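Local structure of tryptophan halogenase superfamily (Brevundimonas sp. BAL3, 6FRL) at residues Ile62-Phe65 against Tyr66-Gly70; Glu306-Pro309 against His310-Gly313; Met418-Glu422 against Thr423-Lys427; Pro495-Ala498 against Gln499-Gly503. The protein is a flavin-dependent halogenase that prefers bromination over chlorination and probably uses reduced flavin to generate the halogenating species. One frame throughout, in Å; residues are numbered along the deposited sequence.

Contact 1 (Ile62-Phe65 against Tyr66-Gly70); sequences IRRF and YGQLG
Tyr66 lies back along the preceding turn and lays one face of its ring over Arg63 CA. Its CG stands between the backbone N and the carbonyl carbon (chi1 63°), which swings the ring toward the start of the helix, with Arg63 CA 3.9 Å from the ring centroid in a CH-pi contact. Arg63 CG comes to 3.4 Å from Tyr66 OH, but the polar ends go elsewhere: the hydroxyl bonds to Asp73, which also pairs with the Arg63 guanidinium, itself held by Asp162 and Trp163. In the backbone, Tyr66 N reaches Ile62 O at 3.2 Å in a nearly straight bond (172°). Gly67 N follows with a 3.0 Å bond to Arg63 O. Gln68 N binds Arg64 O at 2.9 Å, while its amide runs beside the Arg64 side chain, OE1 3.3 Å from Arg64 CG and at the edge of the guanidinium. The end of Leu69 comes back toward Phe65, CD1 4.2 Å from Phe65 CE2, and Phe65 also packs against Met25 and Ala29 of helix 20-33. Gly70, at positive phi, bonds through its N to Gly67 O and completes a Schellman motif, a classic C-terminal ending of an alpha-helix.

Contact 2 (Glu306-Pro309 against His310-Gly313); sequences ELMP and HLLG
His310 folds its imidazole back along the turn, where ND1 donates a hydrogen bond to Glu306 O at 3.2 Å. The bond is fairly straight (164° at the hydrogen), and the oxygen lies at the ring edge, near the imidazole plane. With CG anti to its own carbonyl carbon (chi1 -63°), the ring is brought round to this oxygen and presents one face to Pro309, whose CB sits 4.3 Å from the ring centroid in a CH-pi contact. The next carbonyl, Leu307 O, takes a bond from His310 N at 3.1 Å, the donor approaching from above the carbonyl plane. Backbone and side chain of a single histidine thus take up two successive carbonyls of the last turn of helix 300-307, where the chain leaves the helix for strand 314-323 of the large mixed sheet. Leu311 then turns its branches back: CD2 meets Leu307 CD1 at 3.8 Å, and CD1 meets the methyl CE of Met308 at 3.7 Å. An alanine here would lose both methyl contacts and is likely to leave a gap beside Leu307 and Met308. Farther out, the side chains lie on strands of the sheet: Leu307 on Tyr252 and Leu291, Leu311 on Val254, and Met308 on Pro315 and Pro319. Gln278 bonds to His310 O, and Ser274 holds the Glu306 carboxylate.

Contact 3 (Met418-Glu422 against Thr423-Lys427); sequences MPVPE and TLERK
Pro421 O and Glu425 N form the first full-turn bond of the helix, 3.1 Å long, with the donor in the carbonyl plane. The same oxygen receives a weak second bond from Leu424 N, also at 3.1 Å. Next along, Arg426 N binds Glu422 O at 3.0 Å with an angle of 162° at the hydrogen. Pro421 occupies the N-cap position, and Thr423 OG1 lies 3.6 Å from its CB, though the hydroxyl's hydrogen-bonding partner is Asp395. The charged ends of Glu422 and Arg426 stay apart, with Glu422 OE2 5.6 Å from Arg426 NE; instead, Arg426 NH2 makes long, weak ion pairs with Glu381 and Asp384 of the second subunit. Packing centres on Val420, just ahead of the cap. Its CG2, lodged between its backbone N and carbonyl carbon, touches Glu425 CG at 3.9 Å, while Val420 CB meets Leu424 CD2 at 4.0 Å. Valine thus spans the aliphatic stem of the glutamate and a branch of the leucine. The contact links helix 410-417, through its short exit loop, to the start of helix 422-434; Pro421, at the N-cap, and Leu424 both rest on Ile398 of helix 376-402, and Leu424 also on Trp450 of helix 447-456.

Contact 4 (Pro495-Ala498 against Gln499-Gly503); sequences PEHA and QFLAG
Leu501 lays its isobutyl group over one face of the His497 imidazole, four residues back, in an i to i+4 contact along the short helix 497-502 near the C-terminal end of the chain. The leucine CD1 stands 4.2 Å from the centroid of the imidazole, 15° off the ring normal and displaced toward the rim, which makes it a CH-pi contact; its other methyl, CD2, comes to 3.8 Å from His497 NE2. The ring of His497 is carried along the helix to this leucine because its CG lies anti to the backbone N (chi1 -170°). Both ring nitrogens have partners beyond the helix, ND1 at Pro264 O and NE2 at the backbone N of Cys84, and these two bonds are likely to fix the rotation of the imidazole beneath the leucine. An alanine in place of Leu501 would strip both methyls from the ring face and would probably leave the imidazole less firmly packed on that side. Ahead of the helix, the pyrrolidine of Pro495 meets the side-chain amide of Gln499 across the first turn, the two groups crossing at a slant with Pro495 CB 3.6 Å from Gln499 NE2. The end of Phe500 leads away, its ring meeting Phe147 with the planes about 60° apart. Gln499 N bonds to Glu496 O from well above the carbonyl plane, and His497 O accepts weak bonds from Phe500 N and Leu501 N. A shorter bond follows, Ala502 N 2.9 Å from Ala498 O.

How the contacts relate
The four contacts follow one another along the chain without interleaving, and none touches another. Contacts 1 and 4 have the shortest separation, about 22 Å between centres and 8 Å between nearest atoms. Contact 2 lies about 34 Å from contacts 1 and 3 and 26 Å from contact 4, centre to centre. Contact 3 is on the opposite side of the chain's centre from contacts 1 and 4, with 42 Å between the centres of contacts 3 and 4. Contact 1 ends a helix that packs on helices 20-33 and 354-367; contact 2 leads into an outer strand of the seven-stranded sheet; contact 3 begins helix 422-434 and contact 4 spans the short helix 497-502. Local contacts thus shape helices and their ends at separate places in the fold.

Contact 1 (Ile62-Phe65 against Tyr66-Gly70)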
# COMPACT_ATOMS: atom_id res chain seq x y z
N ILE B 62 15.15 -2.67 -11.84
CA ILE B 62 15.69 -3.20 -13.12
C ILE B 62 16.36 -4.59 -12.98
O ILE B 62 16.30 -5.40 -13.90
CB ILE B 62 16.65 -2.18 -13.82
CG1 ILE B 62 16.82 -2.49 -15.30
CG2 ILE B 62 18.04 -2.22 -13.22
CD1 ILE B 62 15.56 -2.45 -16.12
N ARG B 63 16.95 -4.87 -11.82
CA ARG B 63 17.58 -6.19 -11.56
C ARG B 63 16.51 -7.26 -11.43
O ARG B 63 16.74 -8.38 -11.86
CB ARG B 63 18.54 -6.17 -10.34
CG ARG B 63 19.67 -5.13 -10.47
CD ARG B 63 20.77 -5.20 -9.41
NE ARG B 63 20.19 -5.39 -8.08
CZ ARG B 63 20.08 -6.55 -7.45
NH1 ARG B 63 20.54 -7.69 -7.97
NH2 ARG B 63 19.50 -6.56 -6.25
N ARG B 64 15.34 -6.91 -10.89
CA ARG B 64 14.21 -7.82 -10.88
C ARG B 64 13.62 -8.01 -12.29
O ARG B 64 13.17 -9.10 -12.61
CB ARG B 64 13.12 -7.34 -9.89
CG ARG B 64 11.91 -8.27 -9.79
CD ARG B 64 10.78 -7.68 -8.93
NE ARG B 64 10.02 -6.58 -9.59
CZ ARG B 64 9.80 -5.34 -9.11
NH1 ARG B 64 10.27 -4.95 -7.91
NH2 ARG B 64 9.10 -4.47 -9.83
N PHE B 65 13.65 -6.96 -13.11
CA PHE B 65 13.07 -7.02 -14.46
C PHE B 65 13.79 -8.09 -15.27
O PHE B 65 13.16 -9.02 -15.79
CB PHE B 65 13.12 -5.64 -15.14
CG PHE B 65 12.72 -5.67 -16.58
CD1 PHE B 65 11.37 -5.54 -16.95
CD2 PHE B 65 13.68 -5.80 -17.58
CE1 PHE B 65 11.00 -5.58 -18.28
CE2 PHE B 65 13.32 -5.86 -18.91
CZ PHE B 65 11.98 -5.75 -19.26
N TYR B 66 15.10 -7.98 -15.36
CA TYR B 66 15.89 -8.97 -16.11
C TYR B 66 16.04 -10.30 -15.34
O TYR B 66 16.23 -11.37 -15.97
CB TYR B 66 17.24 -8.40 -16.61
CG TYR B 66 18.29 -7.92 -15.60
CD1 TYR B 66 19.05 -8.82 -14.87
CD2 TYR B 66 18.64 -6.57 -15.51
CE1 TYR B 66 20.07 -8.39 -14.01
CE2 TYR B 66 19.65 -6.14 -14.68
CZ TYR B 66 20.36 -7.04 -13.92
OH TYR B 66 21.36 -6.61 -13.07
N GLY B 67 15.91 -10.23 -14.01
CA GLY B 67 15.72 -11.41 -13.16
C GLY B 67 14.57 -12.30 -13.62
O GLY B 67 14.77 -13.51 -13.78
N GLN B 68 13.41 -11.69 -13.88
CA GLN B 68 12.23 -12.42 -14.31
C GLN B 68 12.41 -13.04 -15.70
O GLN B 68 11.73 -14.02 -16.01
CB GLN B 68 10.98 -11.53 -14.31
CG GLN B 68 10.24 -11.53 -12.99
CD GLN B 68 9.38 -10.27 -12.70
OE1 GLN B 68 9.48 -9.66 -11.61
NE2 GLN B 68 8.52 -9.87 -13.66
N LEU B 69 13.29 -12.48 -16.52
CA LEU B 69 13.61 -13.06 -17.83
C LEU B 69 14.55 -14.30 -17.81
O LEU B 69 14.74 -14.92 -18.84
CB LEU B 69 14.24 -11.99 -18.73
CG LEU B 69 13.53 -10.65 -18.96
CD1 LEU B 69 14.34 -9.79 -19.92
CD2 LEU B 69 12.10 -10.83 -19.47
N GLY B 70 15.12 -14.66 -16.64
CA GLY B 70 16.14 -15.72 -16.52
C GLY B 70 17.60 -15.27 -16.72
O GLY B 70 18.48 -16.11 -16.90

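Contact 2 (Glu306-Pro309 against His310-Gly313)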
# COMPACT_ATOMS: atom_id res chain seq x y z
N GLU B 306 29.47 25.84 -18.30
CA GLU B 306 29.31 25.10 -17.03
C GLU B 306 29.64 23.59 -17.19
O GLU B 306 30.32 23.01 -16.33
CB GLU B 306 27.89 25.30 -16.49
CG GLU B 306 27.48 26.75 -16.30
CD GLU B 306 26.34 26.94 -15.33
OE1 GLU B 306 25.26 26.34 -15.52
OE2 GLU B 306 26.55 27.71 -14.37
N LEU B 307 29.19 22.99 -18.30
CA LEU B 307 29.28 21.56 -18.52
C LEU B 307 30.68 21.11 -18.90
O LEU B 307 31.29 20.27 -18.22
CB LEU B 307 28.28 21.14 -19.62
CG LEU B 307 28.08 19.70 -20.11
CD1 LEU B 307 27.80 18.66 -19.02
CD2 LEU B 307 26.97 19.70 -21.14
N MET B 308 31.22 21.71 -19.97
CA MET B 308 32.41 21.15 -20.67
C MET B 308 33.74 21.19 -19.90
O MET B 308 34.57 20.32 -20.13
CB MET B 308 32.55 21.78 -22.06
CG MET B 308 31.36 21.46 -23.00
SD MET B 308 31.01 19.70 -23.34
CE MET B 308 32.60 19.21 -23.99
N PRO B 309 33.93 22.15 -18.98
CA PRO B 309 35.14 22.07 -18.11
C PRO B 309 35.11 21.06 -16.97
O PRO B 309 36.11 20.94 -16.27
CB PRO B 309 35.26 23.49 -17.51
CG PRO B 309 34.30 24.35 -18.25
CD PRO B 309 33.25 23.45 -18.85
N HIS B 310 33.97 20.38 -16.75
CA HIS B 310 33.76 19.53 -15.55
C HIS B 310 33.22 18.15 -15.89
O HIS B 310 32.50 17.55 -15.09
CB HIS B 310 32.79 20.22 -14.57
CG HIS B 310 33.31 21.51 -14.02
ND1 HIS B 310 32.68 22.72 -14.23
CD2 HIS B 310 34.43 21.79 -13.29
CE1 HIS B 310 33.37 23.68 -13.65
NE2 HIS B 310 34.44 23.14 -13.08
N LEU B 311 33.58 17.63 -17.07
CA LEU B 311 33.19 16.27 -17.45
C LEU B 311 34.00 15.22 -16.70
O LEU B 311 35.08 15.49 -16.21
CB LEU B 311 33.40 16.07 -18.94
CG LEU B 311 32.68 17.02 -19.89
CD1 LEU B 311 33.07 16.64 -21.31
CD2 LEU B 311 31.17 16.95 -19.72
N LEU B 312 33.49 14.00 -16.63
CA LEU B 312 34.22 12.88 -16.02
C LEU B 312 35.30 12.30 -16.93
O LEU B 312 35.75 11.22 -16.67
CB LEU B 312 33.22 11.77 -15.60
CG LEU B 312 32.36 12.05 -14.36
CD1 LEU B 312 31.16 11.12 -14.35
CD2 LEU B 312 33.19 11.89 -13.07
N GLY B 313 35.73 13.03 -17.95
CA GLY B 313 36.71 12.56 -18.94
C GLY B 313 36.77 13.34 -20.25
O GLY B 313 36.19 14.42 -20.37

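Contact 3 (Met418-Glu422 against Thr423-Lys427)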
# COMPACT_ATOMS: atom_id res chain seq x y z
N MET B 418 8.61 29.22 -5.43
CA MET B 418 7.60 28.77 -6.45
C MET B 418 6.44 28.02 -5.79
O MET B 418 6.64 27.30 -4.82
CB MET B 418 8.23 27.90 -7.58
CG MET B 418 8.36 26.40 -7.29
SD MET B 418 9.51 25.42 -8.28
CE MET B 418 8.92 25.89 -9.90
N PRO B 419 5.23 28.17 -6.32
CA PRO B 419 4.16 27.29 -5.86
C PRO B 419 4.37 25.82 -6.30
O PRO B 419 5.06 25.56 -7.28
CB PRO B 419 2.89 27.91 -6.44
CG PRO B 419 3.33 28.74 -7.57
CD PRO B 419 4.79 29.07 -7.40
N VAL B 420 3.80 24.88 -5.54
CA VAL B 420 3.97 23.46 -5.76
C VAL B 420 2.62 22.80 -5.58
O VAL B 420 1.76 23.31 -4.88
CB VAL B 420 5.03 22.82 -4.80
CG1 VAL B 420 6.33 23.62 -4.78
CG2 VAL B 420 4.53 22.69 -3.37
N PRO B 421 2.43 21.64 -6.21
CA PRO B 421 1.15 21.00 -6.07
C PRO B 421 0.73 20.83 -4.60
O PRO B 421 1.59 20.67 -3.73
CB PRO B 421 1.37 19.64 -6.75
CG PRO B 421 2.43 19.91 -7.76
CD PRO B 421 3.35 20.88 -7.08
N GLU B 422 -0.58 20.89 -4.36
CA GLU B 422 -1.18 20.64 -3.05
C GLU B 422 -0.79 19.29 -2.44
O GLU B 422 -0.63 19.18 -1.22
CB GLU B 422 -2.73 20.78 -3.11
CG GLU B 422 -3.51 19.96 -2.07
CD GLU B 422 -4.84 20.60 -1.63
OE1 GLU B 422 -5.57 21.15 -2.50
OE2 GLU B 422 -5.14 20.54 -0.41
N THR B 423 -0.68 18.25 -3.26
CA THR B 423 -0.21 16.93 -2.78
C THR B 423 1.17 16.99 -2.06
O THR B 423 1.36 16.34 -1.02
CB THR B 423 -0.12 15.93 -3.95
OG1 THR B 423 0.43 16.60 -5.07
CG2 THR B 423 -1.50 15.43 -4.33
N LEU B 424 2.08 17.81 -2.60
CA LEU B 424 3.38 18.06 -2.01
C LEU B 424 3.34 19.03 -0.82
O LEU B 424 4.16 18.88 0.12
CB LEU B 424 4.34 18.60 -3.07
CG LEU B 424 5.79 18.80 -2.61
CD1 LEU B 424 6.38 17.50 -2.06
CD2 LEU B 424 6.61 19.32 -3.78
N GLU B 425 2.45 20.02 -0.86
CA GLU B 425 2.24 20.94 0.28
C GLU B 425 1.87 20.13 1.52
O GLU B 425 2.43 20.36 2.59
CB GLU B 425 1.16 21.99 0.00
CG GLU B 425 1.63 23.19 -0.83
CD GLU B 425 0.50 24.17 -1.22
OE1 GLU B 425 -0.70 23.90 -0.90
OE2 GLU B 425 0.81 25.21 -1.87
N ARG B 426 0.96 19.19 1.35
CA ARG B 426 0.50 18.36 2.46
C ARG B 426 1.61 17.48 3.04
O ARG B 426 1.67 17.33 4.26
CB ARG B 426 -0.65 17.45 2.02
CG ARG B 426 -1.98 18.16 1.88
CD ARG B 426 -3.00 17.19 1.34
NE ARG B 426 -3.07 16.00 2.21
CZ ARG B 426 -3.64 14.84 1.89
NH1 ARG B 426 -4.22 14.65 0.69
NH2 ARG B 426 -3.65 13.86 2.79
N LYS B 427 2.45 16.90 2.17
CA LYS B 427 3.60 16.11 2.60
C LYS B 427 4.56 16.94 3.43
O LYS B 427 4.93 16.52 4.52
CB LYS B 427 4.37 15.51 1.41
CG LYS B 427 3.86 14.16 0.95
CD LYS B 427 4.62 13.64 -0.27
CE LYS B 427 4.88 12.15 -0.19
NZ LYS B 427 3.72 11.37 -0.61

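Contact 4 (Pro495-Ala498 against Gln499-Gly503)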
# COMPACT_ATOMS: atom_id res chain seq x y z
N PRO B 495 35.50 -4.84 0.25
CA PRO B 495 36.37 -4.45 -0.88
C PRO B 495 35.92 -3.21 -1.64
O PRO B 495 34.80 -2.77 -1.48
CB PRO B 495 36.35 -5.68 -1.81
CG PRO B 495 35.28 -6.56 -1.29
CD PRO B 495 35.03 -6.23 0.13
N GLU B 496 36.80 -2.66 -2.46
CA GLU B 496 36.48 -1.51 -3.27
C GLU B 496 35.56 -1.93 -4.40
O GLU B 496 35.48 -3.09 -4.78
CB GLU B 496 37.73 -0.90 -3.87
CG GLU B 496 38.75 -0.33 -2.89
CD GLU B 496 40.05 0.11 -3.58
OE1 GLU B 496 40.01 0.54 -4.76
OE2 GLU B 496 41.12 0.03 -2.93
N HIS B 497 34.90 -0.93 -4.96
CA HIS B 497 34.10 -1.06 -6.17
C HIS B 497 34.91 -1.77 -7.27
O HIS B 497 34.41 -2.70 -7.90
CB HIS B 497 33.60 0.34 -6.61
CG HIS B 497 32.57 0.33 -7.71
ND1 HIS B 497 32.35 1.43 -8.51
CD2 HIS B 497 31.70 -0.62 -8.11
CE1 HIS B 497 31.39 1.14 -9.38
NE2 HIS B 497 30.99 -0.10 -9.17
N ALA B 498 36.17 -1.36 -7.45
CA ALA B 498 37.02 -1.88 -8.53
C ALA B 498 37.16 -3.39 -8.52
O ALA B 498 37.25 -3.97 -9.59
CB ALA B 498 38.39 -1.21 -8.52
N GLN B 499 37.18 -4.02 -7.34
CA GLN B 499 37.34 -5.49 -7.25
C GLN B 499 36.17 -6.29 -7.86
O GLN B 499 36.37 -7.36 -8.43
CB GLN B 499 37.55 -5.94 -5.80
CG GLN B 499 37.73 -7.45 -5.62
CD GLN B 499 38.10 -7.82 -4.19
OE1 GLN B 499 39.08 -7.29 -3.63
NE2 GLN B 499 37.31 -8.71 -3.57
N PHE B 500 34.95 -5.78 -7.67
CA PHE B 500 33.75 -6.39 -8.23
C PHE B 500 33.72 -6.24 -9.74
O PHE B 500 33.28 -7.14 -10.44
CB PHE B 500 32.51 -5.72 -7.64
CG PHE B 500 31.25 -6.42 -7.98
CD1 PHE B 500 30.83 -7.54 -7.22
CD2 PHE B 500 30.46 -6.00 -9.02
CE1 PHE B 500 29.67 -8.21 -7.53
CE2 PHE B 500 29.28 -6.66 -9.32
CZ PHE B 500 28.89 -7.76 -8.56
N LEU B 501 34.19 -5.10 -10.22
CA LEU B 501 34.27 -4.83 -11.65
C LEU B 501 35.36 -5.64 -12.35
O LEU B 501 35.18 -6.04 -13.50
CB LEU B 501 34.50 -3.34 -11.94
CG LEU B 501 33.49 -2.36 -11.38
CD1 LEU B 501 33.83 -0.97 -11.91
CD2 LEU B 501 32.04 -2.71 -11.71
N ALA B 502 36.49 -5.86 -11.67
CA ALA B 502 37.57 -6.74 -12.17
C ALA B 502 37.12 -8.21 -12.32
O ALA B 502 37.62 -8.91 -13.19
CB ALA B 502 38.79 -6.66 -11.25
N GLY B 503 36.18 -8.64 -11.48
CA GLY B 503 35.52 -9.96 -11.60
C GLY B 503 34.44 -10.09 -12.67
O GLY B 503 33.89 -11.16 -12.83